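Local coordinates for protein M32 carboxypeptidase (Chitinophagaceae bacterium, PDB 7A03) that probably removes amino acids from the carboxyl end of peptides as a metal-dependent carboxypeptidase of the M32 family, at residues Y492-G495 and K496-G500; T182-S185 and P186-D189; S300-E304 and N305-R309; V445-S449 and G450-P454. All coordinates share one frame; numbering follows the deposited sequence.

Contact 1: residues Y492-G495 and K496-G500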
ATOM      1  N   TYR A 492      11.802  10.568  13.048  1.00 15.33           N
ATOM      2  CA  TYR A 492      11.106  11.464  12.132  1.00 15.07           C
ATOM      3  C   TYR A 492       9.837  12.029  12.774  1.00 15.54           C
ATOM      4  O   TYR A 492       9.562  13.241  12.707  1.00 15.12           O
ATOM      5  CB  TYR A 492      10.779  10.659  10.862  1.00 14.68           C
ATOM      6  CG  TYR A 492       9.528  11.087  10.121  1.00 14.35           C
ATOM      7  CD1 TYR A 492       9.529  12.231   9.333  1.00 15.06           C
ATOM      8  CD2 TYR A 492       8.359  10.331  10.188  1.00 14.16           C
ATOM      9  CE1 TYR A 492       8.395  12.634   8.657  1.00 16.32           C
ATOM     10  CE2 TYR A 492       7.216  10.731   9.507  1.00 13.89           C
ATOM     11  CZ  TYR A 492       7.249  11.882   8.750  1.00 14.03           C
ATOM     12  OH  TYR A 492       6.131  12.281   8.065  1.00 16.15           O
ATOM     13  N   ALA A 493       9.079  11.165  13.453  1.00 17.05           N
ATOM     14  CA  ALA A 493       7.811  11.576  14.048  1.00 17.47           C
ATOM     15  C   ALA A 493       8.024  12.466  15.264  1.00 24.41           C
ATOM     16  O   ALA A 493       7.342  13.481  15.429  1.00 22.62           O
ATOM     17  CB  ALA A 493       7.018  10.328  14.440  1.00 18.24           C
ATOM     18  N   ALA A 494       8.931  12.070  16.156  1.00 18.77           N
ATOM     19  CA  ALA A 494       9.264  12.897  17.307  1.00 22.92           C
ATOM     20  C   ALA A 494       9.799  14.252  16.867  1.00 21.09           C
ATOM     21  O   ALA A 494       9.427  15.282  17.435  1.00 21.31           O
ATOM     22  CB  ALA A 494      10.274  12.174  18.200  1.00 23.20           C
ATOM     23  N   GLY A 495      10.660  14.276  15.841  1.00 22.64           N
ATOM     24  CA  GLY A 495      11.193  15.544  15.377  1.00 22.56           C
ATOM     25  C   GLY A 495      10.114  16.482  14.885  1.00 24.89           C
ATOM     26  O   GLY A 495      10.201  17.701  15.072  1.00 24.72           O
ATOM     27  N   LYS A 496       9.071  15.928  14.262  1.00 20.82           N
ATOM     28  CA  LYS A 496       7.994  16.787  13.789  1.00 23.54           C
ATOM     29  C   LYS A 496       6.996  17.149  14.887  1.00 20.53           C
ATOM     30  O   LYS A 496       6.487  18.276  14.901  1.00 25.99           O
ATOM     31  CB  LYS A 496       7.290  16.134  12.594  1.00 27.26           C
ATOM     32  CG  LYS A 496       5.962  16.755  12.248  1.00 28.61           C
ATOM     33  CD  LYS A 496       5.629  16.538  10.787  1.00 24.76           C
ATOM     34  CE  LYS A 496       5.506  15.067  10.477  1.00 20.88           C
ATOM     35  NZ  LYS A 496       4.916  14.890   9.114  1.00 15.38           N
ATOM     36  N   PHE A 497       6.723  16.245  15.834  1.00 20.08           N
ATOM     37  CA  PHE A 497       5.604  16.432  16.760  1.00 21.08           C
ATOM     38  C   PHE A 497       5.983  16.880  18.177  1.00 21.80           C
ATOM     39  O   PHE A 497       5.091  17.309  18.920  1.00 27.53           O
ATOM     40  CB  PHE A 497       4.763  15.147  16.825  1.00 20.09           C
ATOM     41  CG  PHE A 497       4.033  14.852  15.559  1.00 18.62           C
ATOM     42  CD1 PHE A 497       2.968  15.659  15.166  1.00 20.55           C
ATOM     43  CD2 PHE A 497       4.420  13.803  14.737  1.00 20.15           C
ATOM     44  CE1 PHE A 497       2.296  15.400  13.993  1.00 21.40           C
ATOM     45  CE2 PHE A 497       3.747  13.539  13.561  1.00 22.63           C
ATOM     46  CZ  PHE A 497       2.685  14.341  13.186  1.00 28.41           C
ATOM     47  N   LEU A 498       7.257  16.805  18.578  1.00 20.13           N
ATOM     48  CA  LEU A 498       7.604  16.923  19.994  1.00 22.78           C
ATOM     49  C   LEU A 498       8.435  18.132  20.395  1.00 35.14           C
ATOM     50  O   LEU A 498       8.536  18.408  21.595  1.00 45.52           O
ATOM     51  CB  LEU A 498       8.359  15.676  20.468  1.00 25.56           C
ATOM     52  CG  LEU A 498       7.461  14.574  20.999  1.00 28.64           C
ATOM     53  CD1 LEU A 498       8.264  13.653  21.899  1.00 30.74           C
ATOM     54  CD2 LEU A 498       6.263  15.157  21.738  1.00 29.46           C
ATOM     55  N   ARG A 499       9.069  18.824  19.465  1.00 33.48           N
ATOM     56  CA  ARG A 499       9.912  19.959  19.818  1.00 32.82           C
ATOM     57  C   ARG A 499       9.453  21.222  19.101  1.00 36.51           C
ATOM     58  O   ARG A 499      10.261  22.011  18.607  1.00 36.61           O
ATOM     59  CB  ARG A 499      11.393  19.662  19.577  1.00 32.65           C
ATOM     60  CG  ARG A 499      11.662  18.742  18.393  1.00 36.79           C
ATOM     61  CD  ARG A 499      13.136  18.747  17.978  1.00 39.10           C
ATOM     62  NE  ARG A 499      13.273  18.496  16.543  1.00 39.83           N
ATOM     63  CZ  ARG A 499      13.189  19.445  15.613  1.00 44.68           C
ATOM     64  NH1 ARG A 499      13.319  19.138  14.326  1.00 43.63           N
ATOM     65  NH2 ARG A 499      12.985  20.707  15.974  1.00 43.42           N
ATOM     66  N   GLY A 500       8.141  21.424  19.047  1.00 41.63           N
ATOM     67  CA  GLY A 500       7.573  22.561  18.353  1.00 40.86           C
ATOM     68  C   GLY A 500       7.355  22.283  16.879  1.00 48.84           C
ATOM     69  O   GLY A 500       6.934  23.168  16.137  1.00 53.80           O
TER
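Lys496 NZ gives a hydrogen bond to Tyr492 OH at 3.1 Å, one helical turn back. The two side chains run side by side and point the same way. In both, CG sits anti to the backbone nitrogen (chi1 150° in Tyr492 and 165° in Lys496), and the lysine chain bends at chi3, which brings its ammonium group to the phenol. The pair is not isolated: Glu355 takes a salt bridge from Lys496 NZ and a hydrogen bond with Tyr492 OH, and Asn342 OD1 accepts a further bond from the same ammonium, so both polar ends share Glu355 and the ammonium has three partners. The backbone of the same turn is bonded in the usual way. Phe497 N reaches Ala493 O at 2.9 Å, and Lys496 N meets Tyr492 O at 3.1 Å. One residue on, Leu498 N bonds to Ala494 O. Further out, the Phe497 ring has Lys496 CG over the centre of one face and Ala493 O at its edge, 3.0 Å from CD2. Ala493 CB adds an apolar contact to the same CD2 at 4.3 Å. At the more exposed end, the guanidinium of Arg499 has Gly495 O over one face, toward its rim; this oxygen lies 3.5 Å from CZ and makes no hydrogen bond with NE. Ala494 CB only just touches Leu498 CD1, a loose apolar contact. This is the C-terminal end of helix 486-497, the last helix of the chain, where a lysine-tyrosine-glutamate cluster pins the final turn to a neighbouring loop.

Contact 2: residues T182-S185 and P186-D189; sequences TALS and PLLD
Leu184 and Leu187 lie side by side on one flank of the helix, pointing the same way and meeting methyl to methyl, CD2 to CD2 at 4.1 Å. They arrive there by different torsions. Leu184 has CG beside its backbone nitrogen (chi1 -60°), whereas Leu187 has CG beside its carbonyl carbon (chi1 177°). Both are buried: Leu184 packs on Phe486 and Leu490 of helix 486-497, and Leu187 on Leu498. Leu188 sets off along another line, its CG resting 3.4 Å from Leu184 O while its side chain packs on Phe360 and Ile356. On the outer side, the ring of Pro186 leans back over the preceding turn, with CD 3.2 Å from Thr182 O and CG about as near. The bonded neighbour Ser185 is also close, its CB 3.5 Å from Pro186 CD, tighter than usual carbon contact. Ser185 OG lies beside the backbone nitrogen and bonds to Lys181 O. Because proline brings no N-H, the nitrogen of 186 cannot donate to the turn before. Assigned backbone bonds four residues back return from Leu188 onward: Leu188 N bonds to Leu184 O at 2.8 Å. Asp189 N follows, bonding to Ser185 O at 3.0 Å. A mid-helix proline kink, entered through a wider pi-type turn, is what helix 170-192 has here, with Leu184 set against helix 486-497 and Leu187 against Leu498 just past its end.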
ATOM      1  N   THR A 182       5.183   0.939  22.514  1.00 17.05           N
ATOM      2  CA  THR A 182       5.934   1.516  23.624  1.00 17.45           C
ATOM      3  C   THR A 182       6.474   2.896  23.289  1.00 19.35           C
ATOM      4  O   THR A 182       6.744   3.675  24.202  1.00 18.99           O
ATOM      5  CB  THR A 182       7.113   0.613  24.028  1.00 18.11           C
ATOM      6  OG1 THR A 182       7.992   0.430  22.923  1.00 21.05           O
ATOM      7  CG2 THR A 182       6.612  -0.756  24.492  1.00 20.99           C
ATOM      8  N   ALA A 183       6.615   3.229  22.006  1.00 16.96           N
ATOM      9  CA  ALA A 183       7.160   4.520  21.625  1.00 16.89           C
ATOM     10  C   ALA A 183       6.086   5.513  21.204  1.00 17.71           C
ATOM     11  O   ALA A 183       6.173   6.690  21.555  1.00 20.13           O
ATOM     12  CB  ALA A 183       8.174   4.354  20.487  1.00 19.53           C
ATOM     13  N   LEU A 184       5.059   5.078  20.474  1.00 18.72           N
ATOM     14  CA  LEU A 184       4.041   6.016  20.029  1.00 16.67           C
ATOM     15  C   LEU A 184       2.960   6.272  21.070  1.00 16.46           C
ATOM     16  O   LEU A 184       2.336   7.338  21.028  1.00 17.54           O
ATOM     17  CB  LEU A 184       3.399   5.561  18.714  1.00 15.74           C
ATOM     18  CG  LEU A 184       4.360   5.416  17.531  1.00 15.94           C
ATOM     19  CD1 LEU A 184       3.551   5.095  16.269  1.00 16.63           C
ATOM     20  CD2 LEU A 184       5.248   6.646  17.307  1.00 16.11           C
ATOM     21  N   SER A 185       2.690   5.351  22.007  1.00 16.74           N
ATOM     22  CA  SER A 185       1.758   5.712  23.075  1.00 17.56           C
ATOM     23  C   SER A 185       2.230   6.921  23.873  1.00 18.17           C
ATOM     24  O   SER A 185       1.428   7.852  24.070  1.00 17.57           O
ATOM     25  CB  SER A 185       1.409   4.509  23.962  1.00 20.43           C
ATOM     26  OG  SER A 185       1.050   3.380  23.180  1.00 24.15           O
ATOM     27  N   PRO A 186       3.480   6.987  24.347  1.00 21.25           N
ATOM     28  CA  PRO A 186       3.909   8.209  25.050  1.00 21.93           C
ATOM     29  C   PRO A 186       3.851   9.437  24.170  1.00 18.69           C
ATOM     30  O   PRO A 186       3.494  10.527  24.637  1.00 20.16           O
ATOM     31  CB  PRO A 186       5.352   7.889  25.480  1.00 18.36           C
ATOM     32  CG  PRO A 186       5.463   6.414  25.453  1.00 19.81           C
ATOM     33  CD  PRO A 186       4.533   5.954  24.351  1.00 18.18           C
ATOM     34  N   LEU A 187       4.189   9.279  22.888  1.00 17.22           N
ATOM     35  CA  LEU A 187       4.097  10.404  21.969  1.00 16.97           C
ATOM     36  C   LEU A 187       2.657  10.904  21.853  1.00 17.37           C
ATOM     37  O   LEU A 187       2.411  12.119  21.835  1.00 16.95           O
ATOM     38  CB  LEU A 187       4.691  10.005  20.617  1.00 16.56           C
ATOM     39  CG  LEU A 187       4.630  11.027  19.492  1.00 30.58           C
ATOM     40  CD1 LEU A 187       5.110  12.344  20.004  1.00 31.68           C
ATOM     41  CD2 LEU A 187       5.464  10.583  18.304  1.00 28.18           C
ATOM     42  N   LEU A 188       1.686   9.980  21.808  1.00 17.74           N
ATOM     43  CA  LEU A 188       0.281  10.387  21.767  1.00 21.89           C
ATOM     44  C   LEU A 188      -0.130  11.100  23.051  1.00 22.72           C
ATOM     45  O   LEU A 188      -0.903  12.071  23.008  1.00 21.64           O
ATOM     46  CB  LEU A 188      -0.617   9.173  21.495  1.00 20.49           C
ATOM     47  CG  LEU A 188      -0.590   8.709  20.042  1.00 18.09           C
ATOM     48  CD1 LEU A 188      -1.350   7.412  19.838  1.00 20.20           C
ATOM     49  CD2 LEU A 188      -1.170   9.794  19.162  1.00 18.14           C
ATOM     50  N   ASP A 189       0.376  10.639  24.204  1.00 19.54           N
ATOM     51  CA  ASP A 189       0.082  11.338  25.448  1.00 21.41           C
ATOM     52  C   ASP A 189       0.624  12.759  25.401  1.00 23.22           C
ATOM     53  O   ASP A 189      -0.024  13.700  25.874  1.00 21.33           O
ATOM     54  CB  ASP A 189       0.702  10.606  26.639  1.00 23.95           C
ATOM     55  CG  ASP A 189       0.065   9.263  26.914  1.00 30.20           C
ATOM     56  OD1 ASP A 189      -1.001   8.969  26.340  1.00 34.88           O
ATOM     57  OD2 ASP A 189       0.647   8.500  27.718  1.00 32.07           O
TER

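Contact 3: residues S300-E304 and N305-R309; sequences SRLWE and NNVGR
A salt-bridge network joins the last turns of helix 293-307 to the residues that follow, with Glu304 gripped between Arg301 and Arg309. Arg309 NH2 bonds to Glu304 OE2 at 2.9 Å, on the anti side of the carboxylate and in the plane of the guanidinium. Arg301 NH2 takes the other oxygen, OE1, at 2.8 Å and from the syn side. The carboxylate and the Arg309 guanidinium are turned 64° apart and meet through one N-H, not as a flat two-bond pair. Arg309 is steadied further by NE, which reaches Asn305 OD1 at 2.7 Å from above the amide plane. Water 1 accepts from Asn305 ND2 and gives a weak bond to Glu304 OE2.

Glu304 OE1 also bonds to His267 ND1, the first histidine of an HExxH pattern. As in metallopeptidases of this clan, the pattern probably supplies metal ligands, and although no metal is bound to its histidines here, Glu304 is consistent with a second-shell residue that orients the imidazole.

The backbone widens into pi-type turns: Val307 N bonds to Leu302 O at 2.9 Å, nearly along the C=O axis. Leu302 CD2 packs on Val307 CG2 at 4.2 Å, both side chains touching Leu455 of helix 453-462.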
ATOM      1  N   SER A 300       4.830   5.617  -1.806  1.00 11.82           N
ATOM      2  CA  SER A 300       3.698   6.528  -1.597  1.00 11.39           C
ATOM      3  C   SER A 300       3.849   7.363  -0.326  1.00 13.63           C
ATOM      4  O   SER A 300       3.593   8.581  -0.330  1.00 12.90           O
ATOM      5  CB  SER A 300       2.359   5.781  -1.618  1.00 14.16           C
ATOM      6  OG  SER A 300       2.231   4.900  -0.521  1.00 16.93           O
ATOM      7  N   ARG A 301       4.264   6.727   0.776  1.00 12.63           N
ATOM      8  CA  ARG A 301       4.365   7.446   2.038  1.00 12.01           C
ATOM      9  C   ARG A 301       5.560   8.392   2.074  1.00 13.64           C
ATOM     10  O   ARG A 301       5.477   9.447   2.716  1.00 12.31           O
ATOM     11  CB  ARG A 301       4.459   6.469   3.210  1.00 12.20           C
ATOM     12  CG  ARG A 301       3.169   5.690   3.471  1.00 14.42           C
ATOM     13  CD  ARG A 301       1.959   6.584   3.737  1.00 13.23           C
ATOM     14  NE  ARG A 301       0.866   5.789   4.298  1.00 16.34           N
ATOM     15  CZ  ARG A 301      -0.377   6.216   4.496  1.00 15.11           C
ATOM     16  NH1 ARG A 301      -1.249   5.404   5.068  1.00 15.47           N
ATOM     17  NH2 ARG A 301      -0.750   7.450   4.166  1.00 16.59           N
ATOM     18  N   LEU A 302       6.675   8.026   1.421  1.00 12.20           N
ATOM     19  CA  LEU A 302       7.835   8.907   1.424  1.00 12.39           C
ATOM     20  C   LEU A 302       7.483  10.223   0.767  1.00 12.30           C
ATOM     21  O   LEU A 302       7.820  11.300   1.291  1.00 12.87           O
ATOM     22  CB  LEU A 302       9.007   8.251   0.694  1.00 12.43           C
ATOM     23  CG  LEU A 302      10.324   9.037   0.608  1.00 12.67           C
ATOM     24  CD1 LEU A 302      11.500   8.068   0.601  1.00 13.22           C
ATOM     25  CD2 LEU A 302      10.372   9.908  -0.641  1.00 14.82           C
ATOM     26  N   TRP A 303       6.780  10.164  -0.375  1.00 12.04           N
ATOM     27  CA  TRP A 303       6.418  11.431  -1.002  1.00 13.17           C
ATOM     28  C   TRP A 303       5.279  12.137  -0.271  1.00 12.72           C
ATOM     29  O   TRP A 303       5.324  13.362  -0.082  1.00 12.10           O
ATOM     30  CB  TRP A 303       6.063  11.207  -2.466  1.00 12.85           C
ATOM     31  CG  TRP A 303       7.239  10.937  -3.349  1.00 11.77           C
ATOM     32  CD1 TRP A 303       7.717   9.720  -3.732  1.00 11.74           C
ATOM     33  CD2 TRP A 303       8.074  11.913  -3.986  1.00 11.89           C
ATOM     34  NE1 TRP A 303       8.782   9.871  -4.591  1.00 12.32           N
ATOM     35  CE2 TRP A 303       9.036  11.212  -4.739  1.00 11.92           C
ATOM     36  CE3 TRP A 303       8.103  13.317  -3.989  1.00 13.72           C
ATOM     37  CZ2 TRP A 303      10.002  11.859  -5.509  1.00 12.69           C
ATOM     38  CZ3 TRP A 303       9.074  13.958  -4.758  1.00 12.60           C
ATOM     39  CH2 TRP A 303      10.014  13.231  -5.491  1.00 12.92           C
ATOM     40  N   GLU A 304       4.270  11.391   0.180  1.00 11.88           N
ATOM     41  CA  GLU A 304       3.112  12.032   0.792  1.00 11.89           C
ATOM     42  C   GLU A 304       3.481  12.728   2.095  1.00 13.24           C
ATOM     43  O   GLU A 304       3.010  13.840   2.373  1.00 12.27           O
ATOM     44  CB  GLU A 304       2.018  10.993   1.050  1.00 11.77           C
ATOM     45  CG  GLU A 304       0.774  11.610   1.675  1.00 13.19           C
ATOM     46  CD  GLU A 304      -0.111  10.611   2.384  1.00 16.90           C
ATOM     47  OE1 GLU A 304       0.193   9.403   2.329  1.00 14.77           O
ATOM     48  OE2 GLU A 304      -1.108  11.044   3.013  1.00 14.67           O
ATOM     49  N   ASN A 305       4.308  12.077   2.908  1.00 12.73           N
ATOM     50  CA  ASN A 305       4.486  12.447   4.304  1.00 12.65           C
ATOM     51  C   ASN A 305       5.889  12.955   4.602  1.00 12.90           C
ATOM     52  O   ASN A 305       6.043  14.116   4.979  1.00 13.12           O
ATOM     53  CB  ASN A 305       4.132  11.245   5.183  1.00 12.70           C
ATOM     54  CG  ASN A 305       2.635  10.989   5.227  1.00 13.75           C
ATOM     55  OD1 ASN A 305       1.835  11.828   4.793  1.00 14.84           O
ATOM     56  ND2 ASN A 305       2.242   9.823   5.741  1.00 15.00           N
ATOM     57  N   ASN A 306       6.917  12.119   4.436  1.00 12.98           N
ATOM     58  CA  ASN A 306       8.277  12.563   4.749  1.00 13.21           C
ATOM     59  C   ASN A 306       8.678  13.779   3.924  1.00 15.39           C
ATOM     60  O   ASN A 306       9.426  14.639   4.410  1.00 15.74           O
ATOM     61  CB  ASN A 306       9.265  11.420   4.553  1.00 13.24           C
ATOM     62  CG  ASN A 306       8.874  10.194   5.339  1.00 13.25           C
ATOM     63  OD1 ASN A 306       7.947   9.480   4.964  1.00 13.72           O
ATOM     64  ND2 ASN A 306       9.539   9.979   6.470  1.00 15.69           N
ATOM     65  N   VAL A 307       8.185  13.873   2.685  1.00 14.48           N
ATOM     66  CA  VAL A 307       8.316  15.085   1.885  1.00 14.56           C
ATOM     67  C   VAL A 307       7.064  15.950   2.041  1.00 12.89           C
ATOM     68  O   VAL A 307       7.137  17.094   2.508  1.00 13.61           O
ATOM     69  CB  VAL A 307       8.583  14.736   0.409  1.00 13.50           C
ATOM     70  CG1 VAL A 307       8.651  16.012  -0.404  1.00 15.08           C
ATOM     71  CG2 VAL A 307       9.878  13.931   0.292  1.00 14.97           C
ATOM     72  N   GLY A 308       5.903  15.397   1.689  1.00 13.18           N
ATOM     73  CA  GLY A 308       4.713  16.200   1.440  1.00 12.75           C
ATOM     74  C   GLY A 308       4.083  16.836   2.658  1.00 12.71           C
ATOM     75  O   GLY A 308       3.217  17.701   2.499  1.00 12.95           O
ATOM     76  N   ARG A 309       4.464  16.431   3.866  1.00 12.92           N
ATOM     77  CA  ARG A 309       3.962  17.079   5.071  1.00 13.62           C
ATOM     78  C   ARG A 309       5.061  17.819   5.824  1.00 13.51           C
ATOM     79  O   ARG A 309       4.841  18.282   6.953  1.00 14.04           O
ATOM     80  CB  ARG A 309       3.249  16.061   5.970  1.00 13.16           C
ATOM     81  CG  ARG A 309       1.993  15.459   5.323  1.00 12.86           C
ATOM     82  CD  ARG A 309       1.168  14.596   6.305  1.00 13.77           C
ATOM     83  NE  ARG A 309       0.184  13.829   5.541  1.00 12.64           N
ATOM     84  CZ  ARG A 309      -1.046  14.252   5.222  1.00 12.54           C
ATOM     85  NH1 ARG A 309      -1.502  15.423   5.657  1.00 15.58           N
ATOM     86  NH2 ARG A 309      -1.828  13.480   4.483  1.00 13.42           N
TER
HETATM   87  O   HOH W   1      -0.730  10.171   6.282  1.00 29.47           O

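Contact 4: residues V445-S449 and G450-P454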
ATOM      1  N   VAL A 445      17.998  21.368   1.103  1.00 15.69           N
ATOM      2  CA  VAL A 445      17.991  22.656   0.419  1.00 20.69           C
ATOM      3  C   VAL A 445      17.252  22.563  -0.910  1.00 16.42           C
ATOM      4  O   VAL A 445      16.497  23.476  -1.281  1.00 20.95           O
ATOM      5  CB  VAL A 445      19.421  23.189   0.240  1.00 23.64           C
ATOM      6  CG1 VAL A 445      19.393  24.461  -0.574  1.00 27.27           C
ATOM      7  CG2 VAL A 445      20.065  23.465   1.588  1.00 22.14           C
ATOM      8  N   SER A 446      17.463  21.470  -1.655  1.00 18.95           N
ATOM      9  CA  SER A 446      16.789  21.303  -2.938  1.00 16.75           C
ATOM     10  C   SER A 446      15.284  21.240  -2.746  1.00 14.57           C
ATOM     11  O   SER A 446      14.530  21.913  -3.452  1.00 15.53           O
ATOM     12  CB  SER A 446      17.270  20.026  -3.631  1.00 18.69           C
ATOM     13  OG  SER A 446      18.644  20.145  -3.978  1.00 25.80           O
ATOM     14  N   ILE A 447      14.841  20.456  -1.761  1.00 15.46           N
ATOM     15  CA  ILE A 447      13.418  20.367  -1.447  1.00 14.58           C
ATOM     16  C   ILE A 447      12.857  21.731  -1.065  1.00 14.48           C
ATOM     17  O   ILE A 447      11.812  22.155  -1.577  1.00 17.07           O
ATOM     18  CB  ILE A 447      13.157  19.294  -0.372  1.00 16.23           C
ATOM     19  CG1 ILE A 447      13.433  17.897  -0.931  1.00 16.43           C
ATOM     20  CG2 ILE A 447      11.720  19.393   0.130  1.00 15.57           C
ATOM     21  CD1 ILE A 447      13.394  16.816   0.127  1.00 16.29           C
ATOM     22  N   ALA A 448      13.549  22.443  -0.167  1.00 15.26           N
ATOM     23  CA  ALA A 448      13.105  23.767   0.257  1.00 17.32           C
ATOM     24  C   ALA A 448      13.110  24.774  -0.881  1.00 18.45           C
ATOM     25  O   ALA A 448      12.455  25.817  -0.765  1.00 19.46           O
ATOM     26  CB  ALA A 448      13.970  24.295   1.413  1.00 16.18           C
ATOM     27  N   SER A 449      13.832  24.500  -1.969  1.00 21.11           N
ATOM     28  CA  SER A 449      13.832  25.384  -3.128  1.00 15.60           C
ATOM     29  C   SER A 449      12.933  24.891  -4.261  1.00 17.32           C
ATOM     30  O   SER A 449      12.914  25.502  -5.333  1.00 21.32           O
ATOM     31  CB  SER A 449      15.256  25.620  -3.637  1.00 19.53           C
ATOM     32  OG  SER A 449      15.766  24.470  -4.284  1.00 30.63           O
ATOM     33  N   GLY A 450      12.192  23.803  -4.047  1.00 16.57           N
ATOM     34  CA  GLY A 450      11.246  23.310  -5.030  1.00 18.25           C
ATOM     35  C   GLY A 450      11.808  22.343  -6.050  1.00 13.58           C
ATOM     36  O   GLY A 450      11.114  22.024  -7.023  1.00 17.54           O
ATOM     37  N   ASN A 451      13.029  21.855  -5.865  1.00 16.59           N
ATOM     38  CA  ASN A 451      13.643  20.926  -6.808  1.00 13.99           C
ATOM     39  C   ASN A 451      13.577  19.526  -6.197  1.00 16.33           C
ATOM     40  O   ASN A 451      14.287  19.232  -5.231  1.00 16.38           O
ATOM     41  CB  ASN A 451      15.091  21.353  -7.054  1.00 15.40           C
ATOM     42  CG  ASN A 451      15.788  20.494  -8.096  1.00 16.54           C
ATOM     43  OD1 ASN A 451      15.152  19.700  -8.800  1.00 19.09           O
ATOM     44  ND2 ASN A 451      17.106  20.638  -8.191  1.00 22.69           N
ATOM     45  N   TYR A 452      12.712  18.670  -6.744  1.00 16.91           N
ATOM     46  CA  TYR A 452      12.588  17.288  -6.294  1.00 16.91           C
ATOM     47  C   TYR A 452      13.405  16.325  -7.135  1.00 17.76           C
ATOM     48  O   TYR A 452      13.441  15.129  -6.834  1.00 16.46           O
ATOM     49  CB  TYR A 452      11.102  16.876  -6.248  1.00 17.11           C
ATOM     50  CG  TYR A 452      10.275  17.991  -5.663  1.00 13.82           C
ATOM     51  CD1 TYR A 452      10.626  18.554  -4.449  1.00 13.13           C
ATOM     52  CD2 TYR A 452       9.185  18.514  -6.338  1.00 16.92           C
ATOM     53  CE1 TYR A 452       9.925  19.615  -3.913  1.00 13.75           C
ATOM     54  CE2 TYR A 452       8.461  19.559  -5.807  1.00 16.91           C
ATOM     55  CZ  TYR A 452       8.841  20.111  -4.589  1.00 14.02           C
ATOM     56  OH  TYR A 452       8.129  21.165  -4.064  1.00 17.66           O
ATOM     57  N   GLN A 453      14.102  16.829  -8.149  1.00 14.60           N
ATOM     58  CA  GLN A 453      14.899  15.949  -8.995  1.00 16.79           C
ATOM     59  C   GLN A 453      15.998  15.200  -8.250  1.00 18.65           C
ATOM     60  O   GLN A 453      16.178  14.006  -8.533  1.00 16.96           O
ATOM     61  CB  GLN A 453      15.421  16.719 -10.215  1.00 17.36           C
ATOM     62  CG  GLN A 453      16.105  15.836 -11.270  1.00 17.72           C
ATOM     63  CD  GLN A 453      17.558  15.557 -10.923  1.00 20.32           C
ATOM     64  OE1 GLN A 453      18.191  16.310 -10.175  1.00 25.48           O
ATOM     65  NE2 GLN A 453      18.089  14.457 -11.445  1.00 25.24           N
ATOM     66  N   PRO A 454      16.758  15.798  -7.322  1.00 17.84           N
ATOM     67  CA  PRO A 454      17.763  14.989  -6.610  1.00 15.12           C
ATOM     68  C   PRO A 454      17.171  13.821  -5.840  1.00 15.32           C
ATOM     69  O   PRO A 454      17.776  12.740  -5.802  1.00 16.12           O
ATOM     70  CB  PRO A 454      18.472  16.011  -5.710  1.00 18.73           C
ATOM     71  CG  PRO A 454      18.317  17.298  -6.459  1.00 18.19           C
ATOM     72  CD  PRO A 454      16.924  17.236  -7.038  1.00 18.58           C
TER
HETATM   73  O   HOH W   2       9.095  22.202  -1.913  1.00 14.56           O
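The ring of Tyr452, which touches Ile447 across the turn, has the carbonyl oxygen of Gly450 over the centre of one face. At its edge and in its plane sits water 2, which accepts from Tyr452 OH at 2.6 Å and donates to Ile447 O at 2.7 Å, bridging the phenol to the end of the helix. Gln317 bonds to the same hydroxyl, and the ring of Phe313 meets this one with the planes inclined at about 30°. Ile447 CG2 brushes the ring at CE1, 4.4 Å away.

The second flat group, the amide of Asn451, is swung by chi1 of -176° beside its own carbonyl carbon. There OD1 receives Gln453 N at 3.1 Å, well above the amide plane, in a capping bond at the start of helix 453-462.

Where the chain leaves helix 443-448, just ahead of this cap, a Schellman motif closes the helix. Gly450 adopts the positive phi (88°) that the motif calls for. Gly450 N bonds to Ile447 O at 3.0 Å, and Asn451 N bonds to Ser446 O at 2.8 Å. That second oxygen is held twice, because Ser449 OG donates to it at 3.0 Å from the opposite face of its plane. Ser446 OG instead bonds to Asp442 O, and Pro454 CG rests against this hydroxyl at 3.8 Å.

How the contacts relate
From the N terminus the order is contact 2, contact 3, contact 4 and then contact 1. All are local, so none closes a long loop, and they follow in series without nesting or crossing. In space contact 1 lies between contacts 2 and 3: Leu498 CG packs 3.4 Å from Leu187 CD1, joining the chain's end to helix 170-192, while Tyr492 OH comes within 3.5 Å of Asn305 C at the end of helix 293-307. Contact 3 in turn meets contact 4, the turn between helices 443-448 and 453-462, where Trp303 CZ3 lies 3.9 Å from Tyr452 CB. Contacts 2 and 4, at the two ends of this row, have centres about 32 Å apart.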